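Local coordinates for MaoC domain protein dehydratase (Chloroflexus aurantiacus, PDB 4E3E) that catalyses the reversible dehydration of beta-methylmalyl-CoA to mesaconyl-CoA in the glyoxylate assimilation cycle used to regenerate acetyl-CoA, at residues Asp32-Tyr36 against Ile63-Leu67; Leu58-Ile63 against Val98-Gly102. All blocks are in the same frame, centred on the assembly; numbering follows the deposited sequence.

Interaction 1. Residues Asp32-Tyr36 against Ile63-Leu67; sequences DVALY and IDSLL
The ring of Tyr36 takes Leu67 over one face: Leu67 CB stands 4.1 Å from the centroid of the Tyr36 ring, 18° off its normal, which defines a CH-pi contact displaced toward the rim. Obliquely to the same ring lie Leu66 CB and the carboxylate of Asp64, whose plane is turned 48° from that of the ring, with Asp64 OD1 3.5 Å from Tyr36 CE2. Tyr36 reaches this site because its CG lies opposite the backbone N (chi1 -171°), carrying the ring off helix 30-40 toward the start of helix 65-80. Its hydroxyl arrives beside Leu66, with Tyr36 OH 3.4 Å from Leu66 CB, and is hydrogen-bonded to Ser255 OG. Leu67 runs past the tyrosine in the opposite direction, its CD1 touching Tyr36 CD1 at 3.8 Å and its CD2 lying near Tyr36 CB and Asp32 O.

In this MaoC-like protein of the HotDog clan, the contact sets helix 30-40 against the N-terminal end of helix 65-80. Asp64 occupies the N-cap position: the anti lone pair of its OD2 receives Leu66 N at 2.8 Å. One oxygen of the carboxylate thus caps the helix while the other lies obliquely to the ring. Ile63, Asp64 and Ser65 belong, by similarity, to the substrate-binding site, so the cap is formed within that predicted site.

Farther toward the helix 30-40 start, Val33 CG2 presses on Ile63 CD1 at 3.5 Å, closer than usual van der Waals contact. Asp32 meets Leu67 CD2 loosely, chiefly through its backbone O, and directs its carboxylate elsewhere, OD2 accepting from Thr29 N and forming a salt bridge with Arg26. Leu224 of helix 215-224 also touches both Asp32 and Leu67.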
loop_
_atom_site.group_PDB
_atom_site.type_symbol
_atom_site.label_atom_id
_atom_site.label_comp_id
_atom_site.label_asym_id
_atom_site.label_seq_id
_atom_site.Cartn_x
_atom_site.Cartn_y
_atom_site.Cartn_z
ATOM N N ASP A 32 5.807 5.985 -3.379
ATOM C CA ASP A 32 6.636 5.535 -2.243
ATOM C C ASP A 32 6.332 6.358 -0.997
ATOM O O ASP A 32 6.213 5.820 0.106
ATOM C CB ASP A 32 8.134 5.613 -2.584
ATOM C CG ASP A 32 8.494 4.724 -3.742
ATOM O OD1 ASP A 32 8.188 3.496 -3.684
ATOM O OD2 ASP A 32 9.072 5.247 -4.715
ATOM N N VAL A 33 6.199 7.663 -1.186
ATOM C CA VAL A 33 5.845 8.545 -0.077
ATOM C C VAL A 33 4.539 8.124 0.603
ATOM O O VAL A 33 4.478 8.059 1.832
ATOM C CB VAL A 33 5.738 9.992 -0.546
ATOM C CG1 VAL A 33 5.154 10.873 0.564
ATOM C CG2 VAL A 33 7.111 10.487 -0.988
ATOM N N ALA A 34 3.496 7.842 -0.189
ATOM C CA ALA A 34 2.200 7.526 0.377
ATOM C C ALA A 34 2.237 6.176 1.092
ATOM O O ALA A 34 1.656 6.035 2.167
ATOM C CB ALA A 34 1.111 7.539 -0.698
ATOM N N LEU A 35 2.932 5.195 0.502
ATOM C CA LEU A 35 3.077 3.895 1.125
ATOM C C LEU A 35 3.771 3.979 2.486
ATOM O O LEU A 35 3.329 3.344 3.458
ATOM C CB LEU A 35 3.846 2.939 0.198
ATOM C CG LEU A 35 2.967 2.040 -0.664
ATOM C CD1 LEU A 35 3.835 1.394 -1.716
ATOM C CD2 LEU A 35 2.281 0.962 0.170
ATOM N N TYR A 36 4.869 4.729 2.536
ATOM C CA TYR A 36 5.630 4.953 3.775
ATOM C C TYR A 36 4.726 5.597 4.848
ATOM O O TYR A 36 4.689 5.151 6.001
ATOM C CB TYR A 36 6.880 5.821 3.488
ATOM C CG TYR A 36 7.818 5.905 4.679
ATOM C CD1 TYR A 36 8.736 4.881 4.936
ATOM C CD2 TYR A 36 7.750 6.981 5.581
ATOM C CE1 TYR A 36 9.587 4.939 6.038
ATOM C CE2 TYR A 36 8.590 7.045 6.696
ATOM C CZ TYR A 36 9.500 6.014 6.923
ATOM O OH TYR A 36 10.330 6.035 8.017
ATOM N N ILE A 63 11.568 13.569 0.563
ATOM C CA ILE A 63 11.443 12.190 1.014
ATOM C C ILE A 63 11.901 12.083 2.486
ATOM O O ILE A 63 12.919 12.652 2.860
ATOM C CB ILE A 63 12.303 11.244 0.107
ATOM C CG1 ILE A 63 11.935 11.376 -1.379
ATOM C CG2 ILE A 63 12.180 9.784 0.542
ATOM C CD1 ILE A 63 10.453 11.201 -1.689
ATOM N N ASP A 64 11.159 11.347 3.317
ATOM C CA ASP A 64 11.559 11.090 4.677
ATOM C C ASP A 64 12.990 10.512 4.715
ATOM O O ASP A 64 13.301 9.551 3.993
ATOM C CB ASP A 64 10.598 10.060 5.304
ATOM C CG ASP A 64 10.747 9.959 6.820
ATOM O OD1 ASP A 64 9.765 10.274 7.531
ATOM O OD2 ASP A 64 11.838 9.556 7.305
ATOM N N SER A 65 13.837 11.069 5.582
ATOM C CA SER A 65 15.226 10.617 5.737
ATOM C C SER A 65 15.311 9.118 5.984
ATOM O O SER A 65 16.222 8.455 5.485
ATOM C CB SER A 65 15.918 11.345 6.897
ATOM O OG SER A 65 16.370 12.617 6.484
ATOM N N LEU A 66 14.378 8.579 6.762
ATOM C CA LEU A 66 14.412 7.140 7.022
ATOM C C LEU A 66 13.959 6.293 5.828
ATOM O O LEU A 66 14.436 5.161 5.654
ATOM C CB LEU A 66 13.605 6.791 8.265
ATOM C CG LEU A 66 14.170 7.333 9.556
ATOM C CD1 LEU A 66 13.283 6.807 10.675
ATOM C CD2 LEU A 66 15.610 6.862 9.753
ATOM N N LEU A 67 13.044 6.824 5.014
ATOM C CA LEU A 67 12.700 6.165 3.744
ATOM C C LEU A 67 13.949 6.096 2.841
ATOM O O LEU A 67 14.250 5.030 2.274
ATOM C CB LEU A 67 11.520 6.851 3.035
ATOM C CG LEU A 67 11.054 6.307 1.669
ATOM C CD1 LEU A 67 10.799 4.791 1.695
ATOM C CD2 LEU A 67 9.810 7.073 1.194
#

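Interaction 2. Residues Leu58-Ile63 against Val98-Gly102; sequences LERAPI and VVYPG
Tyr100 is clasped between Val98 CG1 over one ring face and Glu59 CB over the other, the latter a CH-pi contact 4.1 Å from the ring centroid. Glu59 N donates to Tyr100 OH at 3.1 Å and 165°, a nearly straight bond, while Ala61 O lies at the ring edge, in plane. Losing the ring to an alanine here would probably leave Glu59 N without its acceptor and open a gap between Val98 and Glu59.

Packing is tight at Pro62 and Ile63: Pro62 CB meets Val98 CG1 at 3.6 Å, and Ile63 CG1 meets Val99 CG1 at 3.7 Å. As a separate tie, Ile63 N donates to Val99 O at 2.8 Å. Between these loops of the MaoC-like hot-dog region, one preceding helix 65-80 and the other joining strands 84-95 and 104-116, a water bridges Ile63 O and Val99 N. Pro62, Ile63 and Val98 are substrate-binding residues by similarity.

The looser side holds the end of the Glu59 chain, with Glu59 OE2 3.5 Å from Tyr100 CE2, and the partly exposed Arg60. A bend at chi3 (-63°) brings one face of the Arg60 guanidinium over Pro101, with Arg60 NH1 3.7 Å from Pro101 CG; its charge is paired with Glu30.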
loop_
_atom_site.group_PDB
_atom_site.type_symbol
_atom_site.label_atom_id
_atom_site.label_comp_id
_atom_site.label_asym_id
_atom_site.label_seq_id
_atom_site.Cartn_x
_atom_site.Cartn_y
_atom_site.Cartn_z
ATOM N N LEU A 58 12.472 24.720 0.605
ATOM C CA LEU A 58 12.673 23.492 -0.171
ATOM C C LEU A 58 11.846 23.527 -1.453
ATOM O O LEU A 58 10.889 24.310 -1.559
ATOM C CB LEU A 58 12.278 22.251 0.662
ATOM C CG LEU A 58 13.187 21.961 1.865
ATOM C CD1 LEU A 58 12.708 20.745 2.634
ATOM C CD2 LEU A 58 14.657 21.793 1.464
ATOM N N GLU A 59 12.194 22.719 -2.433
ATOM C CA GLU A 59 11.456 22.660 -3.683
ATOM C C GLU A 59 10.042 22.160 -3.505
ATOM O O GLU A 59 9.138 22.622 -4.140
ATOM C CB GLU A 59 12.169 21.785 -4.691
ATOM C CG GLU A 59 13.596 22.184 -4.997
ATOM C CD GLU A 59 14.273 21.260 -5.983
ATOM O OE1 GLU A 59 13.578 20.608 -6.767
ATOM O OE2 GLU A 59 15.511 21.192 -5.984
ATOM N N ARG A 60 9.888 21.167 -2.643
ATOM C CA ARG A 60 8.625 20.530 -2.387
ATOM C C ARG A 60 8.905 19.652 -1.201
ATOM O O ARG A 60 9.977 19.668 -0.707
ATOM C CB ARG A 60 8.177 19.710 -3.574
ATOM C CG ARG A 60 9.243 18.806 -4.130
ATOM C CD ARG A 60 8.839 18.113 -5.411
ATOM N NE ARG A 60 7.710 17.213 -5.273
ATOM C CZ ARG A 60 7.158 16.557 -6.276
ATOM N NH1 ARG A 60 6.140 15.762 -6.079
ATOM N NH2 ARG A 60 7.626 16.710 -7.489
ATOM N N ALA A 61 7.927 18.914 -0.730
ATOM C CA ALA A 61 8.165 18.093 0.429
ATOM C C ALA A 61 9.231 17.096 0.068
ATOM O O ALA A 61 9.148 16.453 -0.925
ATOM C CB ALA A 61 6.901 17.387 0.837
ATOM N N PRO A 62 10.226 16.967 0.911
ATOM C CA PRO A 62 11.304 15.996 0.675
ATOM C C PRO A 62 10.885 14.580 1.101
ATOM O O PRO A 62 9.974 14.434 1.900
ATOM C CB PRO A 62 12.409 16.487 1.608
ATOM C CG PRO A 62 11.650 17.089 2.763
ATOM C CD PRO A 62 10.440 17.749 2.146
ATOM N N ILE A 63 11.568 13.569 0.563
ATOM C CA ILE A 63 11.443 12.190 1.014
ATOM C C ILE A 63 11.901 12.083 2.486
ATOM O O ILE A 63 12.919 12.652 2.860
ATOM C CB ILE A 63 12.303 11.244 0.107
ATOM C CG1 ILE A 63 11.935 11.376 -1.379
ATOM C CG2 ILE A 63 12.180 9.784 0.542
ATOM C CD1 ILE A 63 10.453 11.201 -1.689
ATOM N N VAL A 98 19.320 16.703 -0.093
ATOM C CA VAL A 98 17.892 16.388 0.024
ATOM C C VAL A 98 17.449 15.496 -1.143
ATOM O O VAL A 98 17.899 15.668 -2.290
ATOM C CB VAL A 98 17.054 17.689 0.029
ATOM C CG1 VAL A 98 15.565 17.404 0.109
ATOM C CG2 VAL A 98 17.470 18.562 1.192
ATOM N N VAL A 99 16.574 14.548 -0.837
ATOM C CA VAL A 99 15.965 13.660 -1.832
ATOM C C VAL A 99 14.508 14.087 -2.055
ATOM O O VAL A 99 13.763 14.280 -1.087
ATOM C CB VAL A 99 16.016 12.194 -1.333
ATOM C CG1 VAL A 99 15.449 11.240 -2.380
ATOM C CG2 VAL A 99 17.463 11.802 -1.019
ATOM N N TYR A 100 14.117 14.249 -3.317
ATOM C CA TYR A 100 12.760 14.610 -3.700
ATOM C C TYR A 100 12.129 13.492 -4.544
ATOM O O TYR A 100 12.865 12.709 -5.168
ATOM C CB TYR A 100 12.793 15.897 -4.535
ATOM C CG TYR A 100 13.219 17.143 -3.776
ATOM C CD1 TYR A 100 12.403 17.693 -2.779
ATOM C CD2 TYR A 100 14.422 17.790 -4.073
ATOM C CE1 TYR A 100 12.780 18.839 -2.093
ATOM C CE2 TYR A 100 14.810 18.943 -3.396
ATOM C CZ TYR A 100 13.984 19.463 -2.408
ATOM O OH TYR A 100 14.351 20.593 -1.720
ATOM N N PRO A 101 10.774 13.414 -4.589
ATOM C CA PRO A 101 10.127 12.508 -5.555
ATOM C C PRO A 101 10.698 12.723 -6.945
ATOM O O PRO A 101 10.874 13.886 -7.361
ATOM C CB PRO A 101 8.653 12.968 -5.537
ATOM C CG PRO A 101 8.458 13.547 -4.153
ATOM C CD PRO A 101 9.783 14.169 -3.779
ATOM N N GLY A 102 10.987 11.629 -7.653
ATOM C CA GLY A 102 11.573 11.716 -8.988
ATOM C C GLY A 102 13.072 11.474 -9.009
ATOM O O GLY A 102 13.639 11.205 -10.065
HETATM O O HOH W 1 15.469 13.881 1.965
#

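How the interactions relate
Ile63 belongs to both contacts: its side chain is wedged between Val33 in interaction 1 and Val99 with Pro101 in interaction 2, and the centres of the two contacts lie about 10 Å apart. Interaction 1 is the more buried, with most touching residues buried and none exposed, and joins helix 30-40 to the loop and first turn of helix 65-80; interaction 2, partly buried and farther from the chain centre, joins two loops. Chemistry follows place. The first pair meets through apolar and aromatic packing, its capping bond staying within 63-67, whereas the loops are tied by direct hydrogen bonds and a water bridge. The tyrosine hydroxyl is bonded to helix 250-265 in interaction 1, across the contact in interaction 2.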